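Local coordinates for chitin oligosaccahride binding protein NagB1 (Paenibacillus sp. FPU-7, PDB 7EHP) that probably captures chitin oligosaccharides such as N,N'-diacetylchitobiose outside the cell, as an extracellular solute-binding protein of the periplasmic-binding-protein clan, at residues A[139-151]-A[206-218]. Sequence-based numbering, arbitrary orientation.
Sequences RWEDLMDVAAKAK and RYDTLLKKGYLQE
Y215 lies against A147, and W140 meets R206, in a periplasmic-binding-protein fold where the axes of helix segments 140-151 and 206-213 run at 18° and come within 12.2 Å of each other, too far for their backbones to touch. Large side chains and the turn after helix 198-213 bridge the distance, beside strand 156-159, to whose F158 the backbone of Y215 bonds.

Aromatic contacts dominate. A147, small enough to let a ring lie against the helix, makes a CH-pi contact, its CB 3.5 Å from the centre of the Y215 ring; K213 CB covers the opposite face. M144 comes to the ring edge: its chain bends at chi2 and chi3, bringing CE to 3.4 Å from Y215 CE2 and SD into a Met-aromatic contact. The same SD sits above one face of W140, toward the rim. Over the opposite face the R206 guanidinium stands edge-on, its plane 77° from that of the indole and NH1 the touching atom, in a cation-pi contact with CZ 4.7 Å from the five-membered ring centre. W140 reaches it because CG is anti to the backbone N (chi1 -177°), while D202 holds R206 NE in a salt bridge. L210 CD2 adds an apolar contact at W140 CH2.

Polar contacts close the C-terminal end. G214, just past helix 198-213, has the positive phi that glycine accepts readily, in a Schellman motif. K151, its long chain extended until a bend at chi4, spans the gap to give G214 O a hydrogen bond (NZ to O 3.1 Å) and forms a salt bridge to E218 OE1, whose hydrogen bond is weak. At the hydroxyl end of the tyrosine, a water 2.7 Å from Y215 OH donates a weak bond to M144 O.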
ATOM      1  N   ARG A 139      10.961  20.535  -3.537  1.00 25.85           N
ATOM      2  CA  ARG A 139       9.782  21.323  -3.206  1.00 23.84           C
ATOM      3  C   ARG A 139       8.906  21.404  -4.448  1.00 22.59           C
ATOM      4  O   ARG A 139       9.313  20.987  -5.531  1.00 24.78           O
ATOM      5  CB  ARG A 139      10.170  22.709  -2.687  1.00 27.13           C
ATOM      6  CG  ARG A 139      10.848  22.671  -1.333  1.00 30.67           C
ATOM      7  CD  ARG A 139      10.808  24.027  -0.658  1.00 35.47           C
ATOM      8  NE  ARG A 139      11.471  25.033  -1.478  1.00 41.85           N
ATOM      9  CZ  ARG A 139      11.188  26.332  -1.457  1.00 39.05           C
ATOM     10  NH1 ARG A 139      10.263  26.819  -0.639  1.00 39.85           N
ATOM     11  NH2 ARG A 139      11.841  27.149  -2.258  1.00 37.69           N
ATOM     12  N   TRP A 140       7.695  21.958  -4.286  1.00 23.82           N
ATOM     13  CA  TRP A 140       6.712  21.953  -5.371  1.00 19.64           C
ATOM     14  C   TRP A 140       7.249  22.628  -6.626  1.00 25.47           C
ATOM     15  O   TRP A 140       7.124  22.091  -7.737  1.00 21.05           O
ATOM     16  CB  TRP A 140       5.412  22.629  -4.920  1.00 27.45           C
ATOM     17  CG  TRP A 140       4.330  22.598  -5.971  1.00 24.20           C
ATOM     18  CD1 TRP A 140       4.001  23.601  -6.850  1.00 23.26           C
ATOM     19  CD2 TRP A 140       3.449  21.510  -6.260  1.00 20.84           C
ATOM     20  NE1 TRP A 140       2.975  23.198  -7.661  1.00 23.08           N
ATOM     21  CE2 TRP A 140       2.612  21.921  -7.316  1.00 24.58           C
ATOM     22  CE3 TRP A 140       3.283  20.226  -5.724  1.00 22.98           C
ATOM     23  CZ2 TRP A 140       1.621  21.099  -7.844  1.00 23.29           C
ATOM     24  CZ3 TRP A 140       2.299  19.409  -6.249  1.00 20.56           C
ATOM     25  CH2 TRP A 140       1.474  19.853  -7.296  1.00 23.65           C
ATOM     26  N   GLU A 141       7.858  23.809  -6.477  1.00 19.56           N
ATOM     27  CA  GLU A 141       8.275  24.535  -7.668  1.00 26.22           C
ATOM     28  C   GLU A 141       9.389  23.803  -8.409  1.00 22.48           C
ATOM     29  O   GLU A 141       9.488  23.918  -9.637  1.00 24.21           O
ATOM     30  CB  GLU A 141       8.695  25.964  -7.300  1.00 23.23           C
ATOM     31  CG  GLU A 141       7.516  26.864  -6.936  1.00 24.41           C
ATOM     32  CD  GLU A 141       6.431  26.919  -8.018  1.00 33.48           C
ATOM     33  OE1 GLU A 141       6.781  27.100  -9.208  1.00 32.56           O
ATOM     34  OE2 GLU A 141       5.224  26.776  -7.677  1.00 29.59           O
ATOM     35  N   ASP A 142      10.219  23.035  -7.693  1.00 24.54           N
ATOM     36  CA  ASP A 142      11.167  22.153  -8.370  1.00 25.51           C
ATOM     37  C   ASP A 142      10.423  21.094  -9.177  1.00 27.71           C
ATOM     38  O   ASP A 142      10.763  20.822 -10.333  1.00 22.25           O
ATOM     39  CB  ASP A 142      12.098  21.459  -7.365  1.00 27.26           C
ATOM     40  CG  ASP A 142      12.783  22.422  -6.398  1.00 29.49           C
ATOM     41  OD1 ASP A 142      13.394  23.399  -6.867  1.00 26.89           O
ATOM     42  OD2 ASP A 142      12.748  22.159  -5.165  1.00 30.61           O
ATOM     43  N   LEU A 143       9.407  20.476  -8.566  1.00 23.36           N
ATOM     44  CA  LEU A 143       8.656  19.417  -9.244  1.00 23.65           C
ATOM     45  C   LEU A 143       8.054  19.914 -10.551  1.00 26.91           C
ATOM     46  O   LEU A 143       8.115  19.221 -11.577  1.00 27.57           O
ATOM     47  CB  LEU A 143       7.561  18.887  -8.319  1.00 18.23           C
ATOM     48  CG  LEU A 143       6.722  17.687  -8.774  1.00 25.17           C
ATOM     49  CD1 LEU A 143       7.594  16.558  -9.312  1.00 18.61           C
ATOM     50  CD2 LEU A 143       5.848  17.193  -7.617  1.00 19.11           C
ATOM     51  N   MET A 144       7.475  21.119 -10.528  1.00 24.85           N
ATOM     52  CA  MET A 144       6.869  21.697 -11.721  1.00 22.59           C
ATOM     53  C   MET A 144       7.895  21.836 -12.842  1.00 22.65           C
ATOM     54  O   MET A 144       7.610  21.533 -14.003  1.00 22.68           O
ATOM     55  CB  MET A 144       6.277  23.057 -11.361  1.00 23.74           C
ATOM     56  CG  MET A 144       5.067  23.029 -10.419  1.00 27.78           C
ATOM     57  SD  MET A 144       3.830  21.757 -10.738  1.00 32.28           S
ATOM     58  CE  MET A 144       3.030  22.537 -12.083  1.00 28.52           C
ATOM     59  N   ASP A 145       9.104  22.285 -12.501  1.00 25.12           N
ATOM     60  CA  ASP A 145      10.181  22.407 -13.485  1.00 26.01           C
ATOM     61  C   ASP A 145      10.564  21.043 -14.063  1.00 28.08           C
ATOM     62  O   ASP A 145      10.694  20.881 -15.284  1.00 27.56           O
ATOM     63  CB  ASP A 145      11.380  23.084 -12.810  1.00 23.53           C
ATOM     64  CG  ASP A 145      12.549  23.269 -13.736  1.00 33.90           C
ATOM     65  OD1 ASP A 145      12.400  23.974 -14.761  1.00 32.73           O
ATOM     66  OD2 ASP A 145      13.622  22.692 -13.433  1.00 37.97           O
ATOM     67  N   VAL A 146      10.742  20.044 -13.191  1.00 24.35           N
ATOM     68  CA  VAL A 146      11.089  18.694 -13.634  1.00 19.08           C
ATOM     69  C   VAL A 146      10.016  18.159 -14.571  1.00 22.39           C
ATOM     70  O   VAL A 146      10.311  17.654 -15.661  1.00 20.06           O
ATOM     71  CB  VAL A 146      11.280  17.772 -12.415  1.00 25.48           C
ATOM     72  CG1 VAL A 146      11.300  16.296 -12.833  1.00 24.82           C
ATOM     73  CG2 VAL A 146      12.545  18.148 -11.674  1.00 26.61           C
ATOM     74  N   ALA A 147       8.749  18.294 -14.165  1.00 21.68           N
ATOM     75  CA  ALA A 147       7.636  17.771 -14.950  1.00 20.25           C
ATOM     76  C   ALA A 147       7.518  18.479 -16.296  1.00 22.44           C
ATOM     77  O   ALA A 147       7.285  17.831 -17.331  1.00 19.19           O
ATOM     78  CB  ALA A 147       6.340  17.912 -14.150  1.00 19.14           C
ATOM     79  N   ALA A 148       7.667  19.811 -16.298  1.00 21.00           N
ATOM     80  CA  ALA A 148       7.610  20.581 -17.544  1.00 19.92           C
ATOM     81  C   ALA A 148       8.728  20.187 -18.508  1.00 19.96           C
ATOM     82  O   ALA A 148       8.492  20.037 -19.713  1.00 20.40           O
ATOM     83  CB  ALA A 148       7.681  22.076 -17.239  1.00 18.47           C
ATOM     84  N   LYS A 149       9.951  20.014 -17.997  1.00 19.35           N
ATOM     85  CA  LYS A 149      11.061  19.578 -18.847  1.00 23.50           C
ATOM     86  C   LYS A 149      10.870  18.144 -19.317  1.00 25.62           C
ATOM     87  O   LYS A 149      11.136  17.828 -20.483  1.00 24.01           O
ATOM     88  CB  LYS A 149      12.387  19.719 -18.096  1.00 23.90           C
ATOM     89  CG  LYS A 149      12.723  21.161 -17.716  1.00 26.93           C
ATOM     90  CD  LYS A 149      14.161  21.333 -17.277  1.00 35.21           C
ATOM     91  CE  LYS A 149      14.485  22.818 -17.121  1.00 35.89           C
ATOM     92  NZ  LYS A 149      15.486  23.052 -16.048  1.00 36.43           N
ATOM     93  N   ALA A 150      10.416  17.259 -18.425  1.00 20.23           N
ATOM     94  CA  ALA A 150      10.162  15.882 -18.833  1.00 26.01           C
ATOM     95  C   ALA A 150       9.174  15.846 -19.986  1.00 22.15           C
ATOM     96  O   ALA A 150       9.407  15.179 -21.003  1.00 22.32           O
ATOM     97  CB  ALA A 150       9.641  15.059 -17.646  1.00 20.59           C
ATOM     98  N   LYS A 151       8.059  16.569 -19.840  1.00 18.61           N
ATOM     99  CA  LYS A 151       7.034  16.577 -20.877  1.00 22.16           C
ATOM    100  C   LYS A 151       7.555  17.208 -22.160  1.00 23.61           C
ATOM    101  O   LYS A 151       7.257  16.733 -23.263  1.00 21.49           O
ATOM    102  CB  LYS A 151       5.804  17.324 -20.376  1.00 22.02           C
ATOM    103  CG  LYS A 151       4.508  16.926 -21.045  1.00 24.90           C
ATOM    104  CD  LYS A 151       3.340  17.589 -20.322  1.00 21.20           C
ATOM    105  CE  LYS A 151       2.040  17.341 -21.040  1.00 23.95           C
ATOM    106  NZ  LYS A 151       1.801  15.870 -21.195  1.00 32.11           N
ATOM    107  N   ARG A 206      -3.926  20.823  -5.939  1.00 17.96           N
ATOM    108  CA  ARG A 206      -2.585  20.567  -6.455  1.00 21.66           C
ATOM    109  C   ARG A 206      -2.576  19.329  -7.325  1.00 16.00           C
ATOM    110  O   ARG A 206      -1.888  19.281  -8.344  1.00 16.82           O
ATOM    111  CB  ARG A 206      -1.598  20.399  -5.301  1.00 18.97           C
ATOM    112  CG  ARG A 206      -1.170  21.721  -4.695  1.00 20.69           C
ATOM    113  CD  ARG A 206      -0.366  21.503  -3.431  1.00 25.31           C
ATOM    114  NE  ARG A 206      -0.135  22.762  -2.730  1.00 31.40           N
ATOM    115  CZ  ARG A 206       0.770  23.661  -3.098  1.00 32.49           C
ATOM    116  NH1 ARG A 206       1.534  23.440  -4.169  1.00 30.10           N
ATOM    117  NH2 ARG A 206       0.907  24.783  -2.398  1.00 30.34           N
ATOM    118  N   TYR A 207      -3.288  18.299  -6.885  1.00 21.88           N
ATOM    119  CA  TYR A 207      -3.455  17.093  -7.675  1.00 20.23           C
ATOM    120  C   TYR A 207      -4.124  17.417  -9.003  1.00 14.25           C
ATOM    121  O   TYR A 207      -3.681  16.961 -10.066  1.00 17.46           O
ATOM    122  CB  TYR A 207      -4.284  16.105  -6.855  1.00 15.32           C
ATOM    123  CG  TYR A 207      -4.476  14.715  -7.429  1.00 14.10           C
ATOM    124  CD1 TYR A 207      -5.400  14.467  -8.453  1.00 16.33           C
ATOM    125  CD2 TYR A 207      -3.785  13.630  -6.893  1.00 17.13           C
ATOM    126  CE1 TYR A 207      -5.595  13.165  -8.948  1.00 16.23           C
ATOM    127  CE2 TYR A 207      -3.974  12.339  -7.370  1.00 16.38           C
ATOM    128  CZ  TYR A 207      -4.870  12.104  -8.385  1.00 15.94           C
ATOM    129  OH  TYR A 207      -5.032  10.793  -8.826  1.00 20.17           O
ATOM    130  N   ASP A 208      -5.211  18.201  -8.952  1.00 16.37           N
ATOM    131  CA  ASP A 208      -5.917  18.616 -10.162  1.00 16.84           C
ATOM    132  C   ASP A 208      -5.006  19.411 -11.096  1.00 18.71           C
ATOM    133  O   ASP A 208      -5.112  19.300 -12.323  1.00 18.35           O
ATOM    134  CB  ASP A 208      -7.152  19.442  -9.783  1.00 17.21           C
ATOM    135  CG  ASP A 208      -8.228  19.444 -10.871  1.00 22.62           C
ATOM    136  OD1 ASP A 208      -8.288  18.505 -11.696  1.00 20.87           O
ATOM    137  OD2 ASP A 208      -9.029  20.396 -10.892  1.00 24.82           O
ATOM    138  N   THR A 209      -4.099  20.223 -10.533  1.00 16.23           N
ATOM    139  CA  THR A 209      -3.134  20.938 -11.368  1.00 19.34           C
ATOM    140  C   THR A 209      -2.281  19.952 -12.156  1.00 16.86           C
ATOM    141  O   THR A 209      -2.015  20.150 -13.343  1.00 13.24           O
ATOM    142  CB  THR A 209      -2.262  21.865 -10.495  1.00 20.10           C
ATOM    143  OG1 THR A 209      -3.014  23.020 -10.081  1.00 18.49           O
ATOM    144  CG2 THR A 209      -1.019  22.336 -11.244  1.00 16.47           C
ATOM    145  N   LEU A 210      -1.861  18.863 -11.515  1.00 16.51           N
ATOM    146  CA  LEU A 210      -1.118  17.826 -12.225  1.00 15.90           C
ATOM    147  C   LEU A 210      -1.953  17.239 -13.352  1.00 15.25           C
ATOM    148  O   LEU A 210      -1.435  16.944 -14.440  1.00 15.99           O
ATOM    149  CB  LEU A 210      -0.698  16.727 -11.241  1.00 10.34           C
ATOM    150  CG  LEU A 210       0.302  17.119 -10.156  1.00 12.68           C
ATOM    151  CD1 LEU A 210       0.708  15.863  -9.374  1.00 14.37           C
ATOM    152  CD2 LEU A 210       1.528  17.794 -10.731  1.00 14.01           C
ATOM    153  N   LEU A 211      -3.253  17.068 -13.110  1.00 16.32           N
ATOM    154  CA  LEU A 211      -4.150  16.607 -14.162  1.00 14.08           C
ATOM    155  C   LEU A 211      -4.245  17.642 -15.278  1.00 17.20           C
ATOM    156  O   LEU A 211      -4.096  17.306 -16.462  1.00 16.42           O
ATOM    157  CB  LEU A 211      -5.528  16.304 -13.560  1.00 14.16           C
ATOM    158  CG  LEU A 211      -5.647  15.086 -12.609  1.00 19.85           C
ATOM    159  CD1 LEU A 211      -7.030  15.025 -11.923  1.00 16.94           C
ATOM    160  CD2 LEU A 211      -5.383  13.772 -13.362  1.00 17.33           C
ATOM    161  N   LYS A 212      -4.485  18.911 -14.910  1.00 15.57           N
ATOM    162  CA  LYS A 212      -4.709  19.990 -15.879  1.00 18.06           C
ATOM    163  C   LYS A 212      -3.494  20.247 -16.760  1.00 17.16           C
ATOM    164  O   LYS A 212      -3.629  20.798 -17.857  1.00 21.76           O
ATOM    165  CB  LYS A 212      -5.070  21.293 -15.149  1.00 14.37           C
ATOM    166  CG  LYS A 212      -6.437  21.260 -14.494  1.00 20.29           C
ATOM    167  CD  LYS A 212      -6.829  22.626 -13.962  1.00 26.62           C
ATOM    168  CE  LYS A 212      -7.957  22.500 -12.946  1.00 31.20           C
ATOM    169  NZ  LYS A 212      -8.169  23.756 -12.181  1.00 41.74           N
ATOM    170  N   LYS A 213      -2.300  19.916 -16.280  1.00 18.88           N
ATOM    171  CA  LYS A 213      -1.081  20.130 -17.044  1.00 16.52           C
ATOM    172  C   LYS A 213      -0.627  18.882 -17.784  1.00 21.64           C
ATOM    173  O   LYS A 213       0.336  18.955 -18.559  1.00 20.33           O
ATOM    174  CB  LYS A 213       0.040  20.612 -16.116  1.00 13.96           C
ATOM    175  CG  LYS A 213      -0.056  22.090 -15.804  1.00 19.23           C
ATOM    176  CD  LYS A 213       0.922  22.485 -14.724  1.00 21.37           C
ATOM    177  CE  LYS A 213       0.750  23.943 -14.325  1.00 29.81           C
ATOM    178  NZ  LYS A 213       0.829  24.850 -15.513  1.00 29.15           N
ATOM    179  N   GLY A 214      -1.296  17.746 -17.572  1.00 19.60           N
ATOM    180  CA  GLY A 214      -0.836  16.515 -18.179  1.00 21.22           C
ATOM    181  C   GLY A 214       0.424  15.959 -17.557  1.00 18.61           C
ATOM    182  O   GLY A 214       1.166  15.240 -18.224  1.00 18.89           O
ATOM    183  N   TYR A 215       0.700  16.301 -16.300  1.00 17.91           N
ATOM    184  CA  TYR A 215       1.858  15.750 -15.606  1.00 19.90           C
ATOM    185  C   TYR A 215       1.557  14.364 -15.041  1.00 20.44           C
ATOM    186  O   TYR A 215       2.428  13.491 -15.023  1.00 14.91           O
ATOM    187  CB  TYR A 215       2.294  16.697 -14.492  1.00 20.81           C
ATOM    188  CG  TYR A 215       2.837  18.019 -14.995  1.00 20.67           C
ATOM    189  CD1 TYR A 215       3.095  18.213 -16.340  1.00 18.85           C
ATOM    190  CD2 TYR A 215       3.118  19.057 -14.113  1.00 19.14           C
ATOM    191  CE1 TYR A 215       3.604  19.405 -16.807  1.00 18.74           C
ATOM    192  CE2 TYR A 215       3.634  20.253 -14.572  1.00 21.59           C
ATOM    193  CZ  TYR A 215       3.876  20.417 -15.925  1.00 21.73           C
ATOM    194  OH  TYR A 215       4.385  21.604 -16.392  1.00 20.24           O
ATOM    195  N   LEU A 216       0.340  14.159 -14.555  1.00 24.47           N
ATOM    196  CA  LEU A 216      -0.178  12.817 -14.375  1.00 17.02           C
ATOM    197  C   LEU A 216      -0.587  12.289 -15.742  1.00 26.79           C
ATOM    198  O   LEU A 216      -1.270  12.988 -16.496  1.00 23.31           O
ATOM    199  CB  LEU A 216      -1.370  12.836 -13.425  1.00 18.40           C
ATOM    200  CG  LEU A 216      -0.971  12.904 -11.955  1.00 16.72           C
ATOM    201  CD1 LEU A 216      -2.153  13.312 -11.076  1.00 14.35           C
ATOM    202  CD2 LEU A 216      -0.415  11.540 -11.508  1.00 17.59           C
ATOM    203  N   GLN A 217      -0.152  11.076 -16.065  1.00 18.97           N
ATOM    204  CA  GLN A 217      -0.316  10.513 -17.401  1.00 20.77           C
ATOM    205  C   GLN A 217      -1.744  10.623 -17.925  1.00 25.01           C
ATOM    206  O   GLN A 217      -2.693  10.141 -17.299  1.00 21.03           O
ATOM    207  CB  GLN A 217       0.115   9.055 -17.381  1.00 22.30           C
ATOM    208  CG  GLN A 217      -0.156   8.322 -18.668  1.00 23.73           C
ATOM    209  CD  GLN A 217       0.773   7.156 -18.836  1.00 25.19           C
ATOM    210  OE1 GLN A 217       1.226   6.565 -17.854  1.00 28.51           O
ATOM    211  NE2 GLN A 217       1.069   6.809 -20.078  1.00 23.25           N
ATOM    212  N   GLU A 218      -1.890  11.240 -19.092  1.00 25.37           N
ATOM    213  CA  GLU A 218      -3.206  11.413 -19.690  1.00 24.54           C
ATOM    214  C   GLU A 218      -3.751  10.089 -20.213  1.00 21.80           C
ATOM    215  O   GLU A 218      -3.001   9.197 -20.612  1.00 25.45           O
ATOM    216  CB  GLU A 218      -3.139  12.422 -20.831  1.00 25.99           C
ATOM    217  CG  GLU A 218      -2.819  13.824 -20.377  1.00 27.31           C
ATOM    218  CD  GLU A 218      -2.558  14.733 -21.555  1.00 29.80           C
ATOM    219  OE1 GLU A 218      -1.369  14.997 -21.856  1.00 27.97           O
ATOM    220  OE2 GLU A 218      -3.551  15.142 -22.194  1.00 29.74           O
TER
HETATM  221  O   HOH W   1       5.219  23.667 -14.847  1.00 30.35           O